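Local structure of uncharacterized protein (Bacteroides ovatus, 3NQK) at residues Val222-Lys225 / Thr229-Met232; Thr190-Asp195 / Phe200-Leu205; Asp91-Pro96 / Trp125-Thr130. The protein is of unknown function but joins a region assigned to the E-set clan to a BT_3044-like C-terminal region, both rich in beta strands. All blocks are in the same frame, centred on the assembly; numbering follows the deposited sequence.

Overall arrangement
The three contacts illustrate two ways in which beta strands meet: edge to edge within a sheet, and face to face between sheets. Interactions 1 and 2 are hairpins, both in the BT_3044-like region, with centres about 12 Å apart. Their strands 219-224 and 198-202 are neighbours in one antiparallel sheet, and the hairpins touch where V222 CG2 lies 4.2 Å from F201 CD2. Interaction 3 belongs to the E-set-related region and packs two sheets together. Its nearest atoms are about 8 Å from interaction 2 and about 17 Å from interaction 1. The 1,2-ethanediol bound beside 91-96 probably came from the crystallisation liquor and marks no known active site.

Interaction 1 (Val222-Lys225 / Thr229-Met232)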
loop_
_atom_site.group_PDB
_atom_site.type_symbol
_atom_site.label_atom_id
_atom_site.label_comp_id
_atom_site.label_asym_id
_atom_site.label_seq_id
_atom_site.Cartn_x
_atom_site.Cartn_y
_atom_site.Cartn_z
ATOM N N VAL A 222 13.343 17.592 21.070
ATOM C CA VAL A 222 11.974 17.668 21.540
ATOM C C VAL A 222 11.370 16.279 21.663
ATOM O O VAL A 222 11.263 15.553 20.682
ATOM C CB VAL A 222 11.134 18.485 20.572
ATOM C CG1 VAL A 222 9.692 18.542 21.030
ATOM C CG2 VAL A 222 11.709 19.870 20.440
ATOM N N HIS A 223 10.959 15.913 22.862
ATOM C CA HIS A 223 10.425 14.576 23.094
ATOM C C HIS A 223 8.956 14.652 23.446
ATOM O O HIS A 223 8.552 15.431 24.319
ATOM C CB HIS A 223 11.213 13.885 24.201
ATOM C CG HIS A 223 10.647 12.567 24.617
ATOM N ND1 HIS A 223 10.640 11.466 23.789
ATOM C CD2 HIS A 223 10.133 12.154 25.797
ATOM C CE1 HIS A 223 10.107 10.442 24.430
ATOM N NE2 HIS A 223 9.789 10.835 25.650
ATOM N N PHE A 224 8.145 13.864 22.749
ATOM C CA PHE A 224 6.705 13.873 22.970
ATOM C C PHE A 224 6.326 12.851 24.019
ATOM O O PHE A 224 6.526 11.670 23.829
ATOM C CB PHE A 224 5.976 13.579 21.672
ATOM C CG PHE A 224 6.054 14.674 20.687
ATOM C CD1 PHE A 224 7.188 14.867 19.949
ATOM C CD2 PHE A 224 4.990 15.513 20.489
ATOM C CE1 PHE A 224 7.266 15.890 19.031
ATOM C CE2 PHE A 224 5.055 16.541 19.542
ATOM C CZ PHE A 224 6.178 16.725 18.827
ATOM N N LYS A 225 5.753 13.311 25.121
ATOM C CA LYS A 225 5.398 12.410 26.217
ATOM C C LYS A 225 3.934 11.954 26.141
ATOM O O LYS A 225 3.104 12.573 25.462
ATOM C CB LYS A 225 5.701 13.054 27.579
ATOM C CG LYS A 225 7.207 13.194 27.873
ATOM C CD LYS A 225 7.492 13.464 29.366
ATOM C CE LYS A 225 7.014 14.841 29.780
ATOM N NZ LYS A 225 7.355 15.155 31.187
ATOM N N THR A 229 2.737 16.635 27.267
ATOM C CA THR A 229 3.756 17.638 27.549
ATOM C C THR A 229 5.010 17.266 26.774
ATOM O O THR A 229 5.265 16.094 26.539
ATOM C CB THR A 229 4.105 17.707 29.089
ATOM O OG1 THR A 229 4.478 16.410 29.556
ATOM C CG2 THR A 229 2.913 18.216 29.921
ATOM N N LEU A 230 5.772 18.266 26.350
ATOM C CA LEU A 230 7.059 18.027 25.714
ATOM C C LEU A 230 8.219 18.194 26.711
ATOM O O LEU A 230 8.115 18.930 27.692
ATOM C CB LEU A 230 7.301 19.024 24.584
ATOM C CG LEU A 230 6.448 19.066 23.307
ATOM C CD1 LEU A 230 6.184 17.652 22.747
ATOM C CD2 LEU A 230 5.193 19.775 23.569
ATOM N N ASP A 231 9.305 17.473 26.463
ATOM C CA ASP A 231 10.594 17.847 26.991
ATOM C C ASP A 231 11.246 18.607 25.844
ATOM O O ASP A 231 11.102 18.216 24.692
ATOM C CB ASP A 231 11.456 16.628 27.326
ATOM C CG ASP A 231 10.895 15.792 28.464
ATOM O OD1 ASP A 231 10.422 16.374 29.469
ATOM O OD2 ASP A 231 10.995 14.541 28.379
HETATM N N MSE A 232 11.888 19.726 26.147
HETATM C CA MSE A 232 12.670 20.457 25.156
HETATM C C MSE A 232 13.984 20.809 25.779
HETATM O O MSE A 232 14.020 21.465 26.800
HETATM C CB MSE A 232 11.969 21.738 24.743
HETATM C CG MSE A 232 10.676 21.544 24.011
HETATM SE SE MSE A 232 9.999 23.221 23.287
HETATM C CE MSE A 232 11.538 23.775 22.289
#
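The carbonyl oxygen D231 O is approached by two groups of the facing strand: H223 N donates a hydrogen bond to it at 2.9 Å, and V222 CA adds a C-H...O contact at 3.3 Å. In return D231 N bonds H223 O, and these reciprocal bonds make H223 and D231 the hydrogen-bonded pair of an antiparallel ladder. V222 with M232 and F224 with L230 are the non-hydrogen-bonded pairs on either side of it. Near the turn, K225 N adds a bond to T229 O. The hairpin thus shows how one backbone pattern sorts its residues onto two unlike faces. On the polar face, H223 and D231 run side by side. The imidazole has CG anti to the backbone N (chi1 174°), and its plane is only 18° from that of the carboxylate, which sets D231 OD2 at the ring edge, 3.6 Å from H223 CD2. The other carboxylate oxygen, D231 OD1, forms a long salt bridge of 3.7 Å with K225 NZ, whose chain bends at chi3 and crosses D231 at about a right angle. Further bonds fix this face, between H223 ND1 and S198 OG and between T229 OG1 and D227 OD1. The apolar face is packed by L230, F224 and V222. L230 CD1 rests over one face of the F224 ring, displaced toward its rim and 3.6 Å from the centroid, while V222 CG1 meets L230 CG at 4.0 Å. F224 also stacks with Y160 and meets Y251 edge-to-face. Within the sheet, strand 219-224 is flanked on its other side by 198-202, with backbone bonds from V222 to I199, and 230-234 is joined to 244-257 by a backbone bond of L230 with P249; L230 and M232 touch that strand, F224 and M232 strand 264-279.

Interaction 2 (Thr190-Asp195 / Phe200-Leu205)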
loop_
_atom_site.group_PDB
_atom_site.type_symbol
_atom_site.label_atom_id
_atom_site.label_comp_id
_atom_site.label_asym_id
_atom_site.label_seq_id
_atom_site.Cartn_x
_atom_site.Cartn_y
_atom_site.Cartn_z
ATOM N N THR A 190 11.659 23.074 9.946
ATOM C CA THR A 190 11.741 21.650 9.771
ATOM C C THR A 190 12.069 20.950 11.066
ATOM O O THR A 190 13.012 21.319 11.766
ATOM C CB THR A 190 12.795 21.282 8.737
ATOM O OG1 THR A 190 12.554 22.014 7.527
ATOM C CG2 THR A 190 12.760 19.766 8.444
ATOM N N GLY A 191 11.246 19.962 11.409
ATOM C CA GLY A 191 11.498 19.099 12.558
ATOM C C GLY A 191 12.071 17.785 12.068
ATOM O O GLY A 191 11.428 17.072 11.288
ATOM N N TYR A 192 13.290 17.477 12.508
ATOM C CA TYR A 192 14.028 16.305 12.031
ATOM C C TYR A 192 13.945 15.166 13.023
ATOM O O TYR A 192 13.913 15.389 14.206
ATOM C CB TYR A 192 15.499 16.669 11.812
ATOM C CG TYR A 192 15.736 17.861 10.888
ATOM C CD1 TYR A 192 15.686 19.170 11.376
ATOM C CD2 TYR A 192 16.063 17.674 9.551
ATOM C CE1 TYR A 192 15.938 20.281 10.537
ATOM C CE2 TYR A 192 16.316 18.785 8.692
ATOM C CZ TYR A 192 16.257 20.078 9.206
ATOM O OH TYR A 192 16.513 21.158 8.393
ATOM N N VAL A 193 13.960 13.939 12.526
ATOM C CA VAL A 193 13.855 12.773 13.382
ATOM C C VAL A 193 15.084 12.583 14.242
ATOM O O VAL A 193 16.213 12.742 13.777
ATOM C CB VAL A 193 13.708 11.481 12.564
ATOM C CG1 VAL A 193 14.107 10.272 13.420
ATOM C CG2 VAL A 193 12.280 11.334 11.994
ATOM N N VAL A 194 14.857 12.224 15.500
ATOM C CA VAL A 194 15.917 11.770 16.376
ATOM C C VAL A 194 15.667 10.311 16.684
ATOM O O VAL A 194 16.544 9.478 16.499
ATOM C CB VAL A 194 15.998 12.608 17.675
ATOM C CG1 VAL A 194 16.604 11.806 18.801
ATOM C CG2 VAL A 194 16.813 13.876 17.429
ATOM N N ASP A 195 14.465 9.998 17.150
ATOM C CA ASP A 195 14.053 8.588 17.336
ATOM C C ASP A 195 12.521 8.460 17.128
ATOM O O ASP A 195 11.900 9.357 16.543
ATOM C CB ASP A 195 14.510 8.048 18.697
ATOM C CG ASP A 195 13.864 8.764 19.860
ATOM O OD1 ASP A 195 12.832 9.434 19.654
ATOM O OD2 ASP A 195 14.361 8.612 21.004
ATOM N N PHE A 200 14.095 17.146 16.381
ATOM C CA PHE A 200 14.758 18.389 16.745
ATOM C C PHE A 200 14.519 19.461 15.725
ATOM O O PHE A 200 14.226 19.176 14.575
ATOM C CB PHE A 200 16.280 18.184 16.987
ATOM C CG PHE A 200 17.102 18.059 15.714
ATOM C CD1 PHE A 200 17.361 19.162 14.930
ATOM C CD2 PHE A 200 17.644 16.843 15.339
ATOM C CE1 PHE A 200 18.100 19.040 13.754
ATOM C CE2 PHE A 200 18.378 16.721 14.166
ATOM C CZ PHE A 200 18.592 17.816 13.377
ATOM N N PHE A 201 14.582 20.710 16.194
ATOM C CA PHE A 201 14.479 21.891 15.366
ATOM C C PHE A 201 15.721 22.710 15.599
ATOM O O PHE A 201 16.326 22.619 16.651
ATOM C CB PHE A 201 13.297 22.781 15.803
ATOM C CG PHE A 201 11.967 22.179 15.606
ATOM C CD1 PHE A 201 11.307 22.327 14.410
ATOM C CD2 PHE A 201 11.293 21.608 16.666
ATOM C CE1 PHE A 201 10.032 21.815 14.241
ATOM C CE2 PHE A 201 10.029 21.080 16.502
ATOM C CZ PHE A 201 9.398 21.184 15.292
ATOM N N TYR A 202 16.019 23.610 14.686
ATOM C CA TYR A 202 17.043 24.586 14.941
ATOM C C TYR A 202 16.393 25.815 15.619
ATOM O O TYR A 202 15.325 26.264 15.223
ATOM C CB TYR A 202 17.762 24.973 13.652
ATOM C CG TYR A 202 18.571 23.845 13.059
ATOM C CD1 TYR A 202 19.748 23.429 13.654
ATOM C CD2 TYR A 202 18.155 23.194 11.901
ATOM C CE1 TYR A 202 20.501 22.359 13.123
ATOM C CE2 TYR A 202 18.897 22.128 11.358
ATOM C CZ TYR A 202 20.064 21.716 11.981
ATOM O OH TYR A 202 20.815 20.687 11.444
ATOM N N ALA A 203 17.028 26.300 16.667
ATOM C CA ALA A 203 16.507 27.400 17.455
ATOM C C ALA A 203 16.034 28.597 16.615
ATOM O O ALA A 203 16.710 29.030 15.658
ATOM C CB ALA A 203 17.576 27.867 18.449
ATOM N N GLY A 204 14.897 29.152 17.008
ATOM C CA GLY A 204 14.415 30.397 16.451
ATOM C C GLY A 204 14.384 30.418 14.957
ATOM O O GLY A 204 13.796 29.544 14.335
ATOM N N LEU A 205 15.033 31.423 14.375
ATOM C CA LEU A 205 15.040 31.604 12.924
ATOM C C LEU A 205 16.407 31.278 12.318
ATOM O O LEU A 205 16.675 31.613 11.171
ATOM C CB LEU A 205 14.627 33.035 12.566
ATOM C CG LEU A 205 13.168 33.411 12.891
ATOM C CD1 LEU A 205 12.874 34.843 12.451
ATOM C CD2 LEU A 205 12.208 32.458 12.221
HETATM O O HOH W 1 14.212 23.590 12.356
#
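Y192 and F200 face each other through a reciprocal pair of backbone hydrogen bonds, Y192 N to F200 O and F200 N to Y192 O, each 2.8 Å long. Their side chains share one face of the sheet. The F200 ring takes the rotamer that sets CG between the backbone N and the carbonyl carbon (chi1 77°), which brings its face against Y192 CB, 3.8 Å from the centroid. The two ring planes are near parallel but slid apart, with Y192 CD1 at 3.4 Å from F200 CE1. V194 CG2 comes in at the F200 edge, and Y202 CE2 reaches Y192 CE1 at 3.6 Å, its ring steeply inclined. This is a beta hairpin whose strands, 188-193 and 198-202, carry an aromatic cluster of Y192, F200 and Y202. Replacing Y192 with an alanine keeps the CB over F200 but would probably cost the Y202 ring its contact with the tyrosine ring and open a gap beside F200 CE1 and Y202 CE2. Beyond this pair the strands, their N-to-C directions 139° apart, diverge, and a water bridges them, donating to T190 O at 2.6 Å and accepting from Y202 N at 2.9 Å. Further out, K219 makes a cation-pi contact with F200, while loop residues M121 and L122 touch Y192 and Y202 respectively.

Interaction 3 (Asp91-Pro96 / Trp125-Thr130); sequences DKYEFP and WVLPLT. With EDO (1,2-ethanediol), chain C.
A single methyl of L127 sits squarely above the aromatic ring of Y93: CD1 is 3.8 Å from the ring centroid and only 12° off the normal, a CH-pi contact over the middle of the face. The contact is made by side chains alone, for the backbones stand well apart, with Y93 CA 8.9 Å from L127 CA. Both partners are turned to bridge that distance. Y93 has CG between its backbone N and carbonyl carbon (chi1 72°), and L127 has CG anti to its backbone N. One step along, F95 and L129 slide past each other in opposite directions, and L129 CD2 meets F95 CE2 at 3.6 Å. The far side of the F95 ring from that methyl is covered by a 1,2-ethanediol, whose C1 lies over the ring centre. Its O1 is held twice, donating to E94 OE1 at 2.7 Å and accepting from F95 N at 3.0 Å. Around the contact, V63 touches the side chains of both Y93 and F95, and L110 touches both F95 and L129. Strand 93-94 borders an antiparallel sheet beside 107-115, whereas 125-133 runs in the mixed sheet beside 57-63. Such apolar, face-to-face packing of two layers is the hallmark of a beta sandwich, consistent with the immunoglobulin-like fold of the E-set clan.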
loop_
_atom_site.group_PDB
_atom_site.type_symbol
_atom_site.label_atom_id
_atom_site.label_comp_id
_atom_site.label_asym_id
_atom_site.label_seq_id
_atom_site.Cartn_x
_atom_site.Cartn_y
_atom_site.Cartn_z
ATOM N N ASP A 91 27.691 1.878 8.019
ATOM C CA ASP A 91 27.136 1.196 9.182
ATOM C C ASP A 91 25.616 1.375 9.284
ATOM O O ASP A 91 24.975 0.742 10.116
ATOM C CB ASP A 91 27.830 1.681 10.483
ATOM C CG ASP A 91 27.528 3.170 10.818
ATOM O OD1 ASP A 91 26.380 3.485 11.218
ATOM O OD2 ASP A 91 28.476 3.994 10.776
ATOM N N LYS A 92 25.042 2.203 8.400
ATOM C CA LYS A 92 23.620 2.547 8.482
ATOM C C LYS A 92 22.717 1.784 7.489
ATOM O O LYS A 92 21.487 1.930 7.541
ATOM C CB LYS A 92 23.427 4.064 8.272
ATOM C CG LYS A 92 24.068 4.982 9.378
ATOM C CD LYS A 92 23.354 4.851 10.759
ATOM C CE LYS A 92 23.865 5.909 11.789
ATOM N NZ LYS A 92 25.316 5.740 12.150
ATOM N N TYR A 93 23.313 0.965 6.606
ATOM C CA TYR A 93 22.530 0.232 5.584
ATOM C C TYR A 93 23.204 -1.065 5.109
ATOM O O TYR A 93 24.408 -1.195 5.156
ATOM C CB TYR A 93 22.300 1.126 4.372
ATOM C CG TYR A 93 23.548 1.344 3.557
ATOM C CD1 TYR A 93 23.969 0.398 2.624
ATOM C CD2 TYR A 93 24.343 2.451 3.764
ATOM C CE1 TYR A 93 25.129 0.575 1.909
ATOM C CE2 TYR A 93 25.505 2.641 3.045
ATOM C CZ TYR A 93 25.889 1.709 2.115
ATOM O OH TYR A 93 27.052 1.888 1.422
ATOM N N GLU A 94 22.392 -1.988 4.593
ATOM C CA GLU A 94 22.885 -3.229 3.951
ATOM C C GLU A 94 21.942 -3.593 2.823
ATOM O O GLU A 94 20.758 -3.388 2.932
ATOM C CB GLU A 94 22.928 -4.411 4.957
ATOM C CG GLU A 94 24.000 -4.291 6.098
ATOM C CD GLU A 94 25.448 -4.604 5.617
ATOM O OE1 GLU A 94 25.666 -4.743 4.388
ATOM O OE2 GLU A 94 26.353 -4.709 6.478
ATOM N N PHE A 95 22.480 -4.106 1.725
ATOM C CA PHE A 95 21.641 -4.680 0.672
ATOM C C PHE A 95 22.436 -5.705 -0.111
ATOM O O PHE A 95 23.647 -5.618 -0.188
ATOM C CB PHE A 95 21.088 -3.594 -0.261
ATOM C CG PHE A 95 22.128 -2.870 -1.017
ATOM C CD1 PHE A 95 22.660 -3.403 -2.163
ATOM C CD2 PHE A 95 22.573 -1.642 -0.595
ATOM C CE1 PHE A 95 23.659 -2.740 -2.849
ATOM C CE2 PHE A 95 23.561 -0.964 -1.296
ATOM C CZ PHE A 95 24.111 -1.521 -2.399
ATOM N N PRO A 96 21.756 -6.690 -0.690
ATOM C CA PRO A 96 22.490 -7.716 -1.417
ATOM C C PRO A 96 23.133 -7.172 -2.693
ATOM O O PRO A 96 22.521 -6.385 -3.416
ATOM C CB PRO A 96 21.412 -8.779 -1.739
ATOM C CG PRO A 96 20.117 -8.117 -1.521
ATOM C CD PRO A 96 20.337 -7.031 -0.522
ATOM N N TRP A 125 21.296 13.019 3.892
ATOM C CA TRP A 125 21.857 11.708 3.541
ATOM C C TRP A 125 21.373 11.212 2.195
ATOM O O TRP A 125 20.191 11.318 1.866
ATOM C CB TRP A 125 21.498 10.686 4.600
ATOM C CG TRP A 125 22.028 11.011 5.954
ATOM C CD1 TRP A 125 21.315 11.416 7.025
ATOM C CD2 TRP A 125 23.395 10.963 6.376
ATOM N NE1 TRP A 125 22.137 11.592 8.101
ATOM C CE2 TRP A 125 23.424 11.341 7.719
ATOM C CE3 TRP A 125 24.585 10.606 5.752
ATOM C CZ2 TRP A 125 24.597 11.399 8.446
ATOM C CZ3 TRP A 125 25.744 10.670 6.467
ATOM C CH2 TRP A 125 25.746 11.057 7.806
ATOM N N VAL A 126 22.290 10.653 1.422
ATOM C CA VAL A 126 21.953 10.070 0.140
ATOM C C VAL A 126 22.696 8.764 -0.057
ATOM O O VAL A 126 23.868 8.644 0.301
ATOM C CB VAL A 126 22.259 11.023 -1.000
ATOM C CG1 VAL A 126 22.024 10.348 -2.340
ATOM C CG2 VAL A 126 21.390 12.283 -0.867
ATOM N N LEU A 127 21.968 7.763 -0.532
ATOM C CA LEU A 127 22.519 6.446 -0.830
ATOM C C LEU A 127 22.527 6.282 -2.319
ATOM O O LEU A 127 21.471 6.079 -2.927
ATOM C CB LEU A 127 21.653 5.353 -0.195
ATOM C CG LEU A 127 22.092 3.917 -0.447
ATOM C CD1 LEU A 127 23.493 3.714 0.037
ATOM C CD2 LEU A 127 21.140 2.937 0.248
ATOM N N PRO A 128 23.692 6.443 -2.938
ATOM C CA PRO A 128 23.809 6.393 -4.385
ATOM C C PRO A 128 24.021 4.991 -4.884
ATOM O O PRO A 128 25.037 4.368 -4.560
ATOM C CB PRO A 128 25.041 7.224 -4.650
ATOM C CG PRO A 128 25.882 6.990 -3.486
ATOM C CD PRO A 128 24.948 6.832 -2.314
ATOM N N LEU A 129 23.065 4.494 -5.664
ATOM C CA LEU A 129 23.129 3.142 -6.204
ATOM C C LEU A 129 23.280 3.182 -7.697
ATOM O O LEU A 129 22.644 3.985 -8.378
ATOM C CB LEU A 129 21.869 2.367 -5.851
ATOM C CG LEU A 129 21.574 2.251 -4.359
ATOM C CD1 LEU A 129 20.241 1.538 -4.128
ATOM C CD2 LEU A 129 22.693 1.539 -3.663
ATOM N N THR A 130 24.144 2.322 -8.205
ATOM C CA THR A 130 24.355 2.197 -9.620
ATOM C C THR A 130 24.324 0.709 -9.977
ATOM O O THR A 130 24.677 -0.152 -9.155
ATOM C CB THR A 130 25.726 2.821 -10.044
ATOM O OG1 THR A 130 25.793 2.941 -11.470
ATOM C CG2 THR A 130 26.886 1.956 -9.561
HETATM C C1 EDO C . 26.109 -3.464 0.679
HETATM O O1 EDO C . 25.465 -4.023 1.840
HETATM C C2 EDO C . 26.726 -4.583 -0.170
HETATM O O2 EDO C . 26.431 -4.374 -1.563
#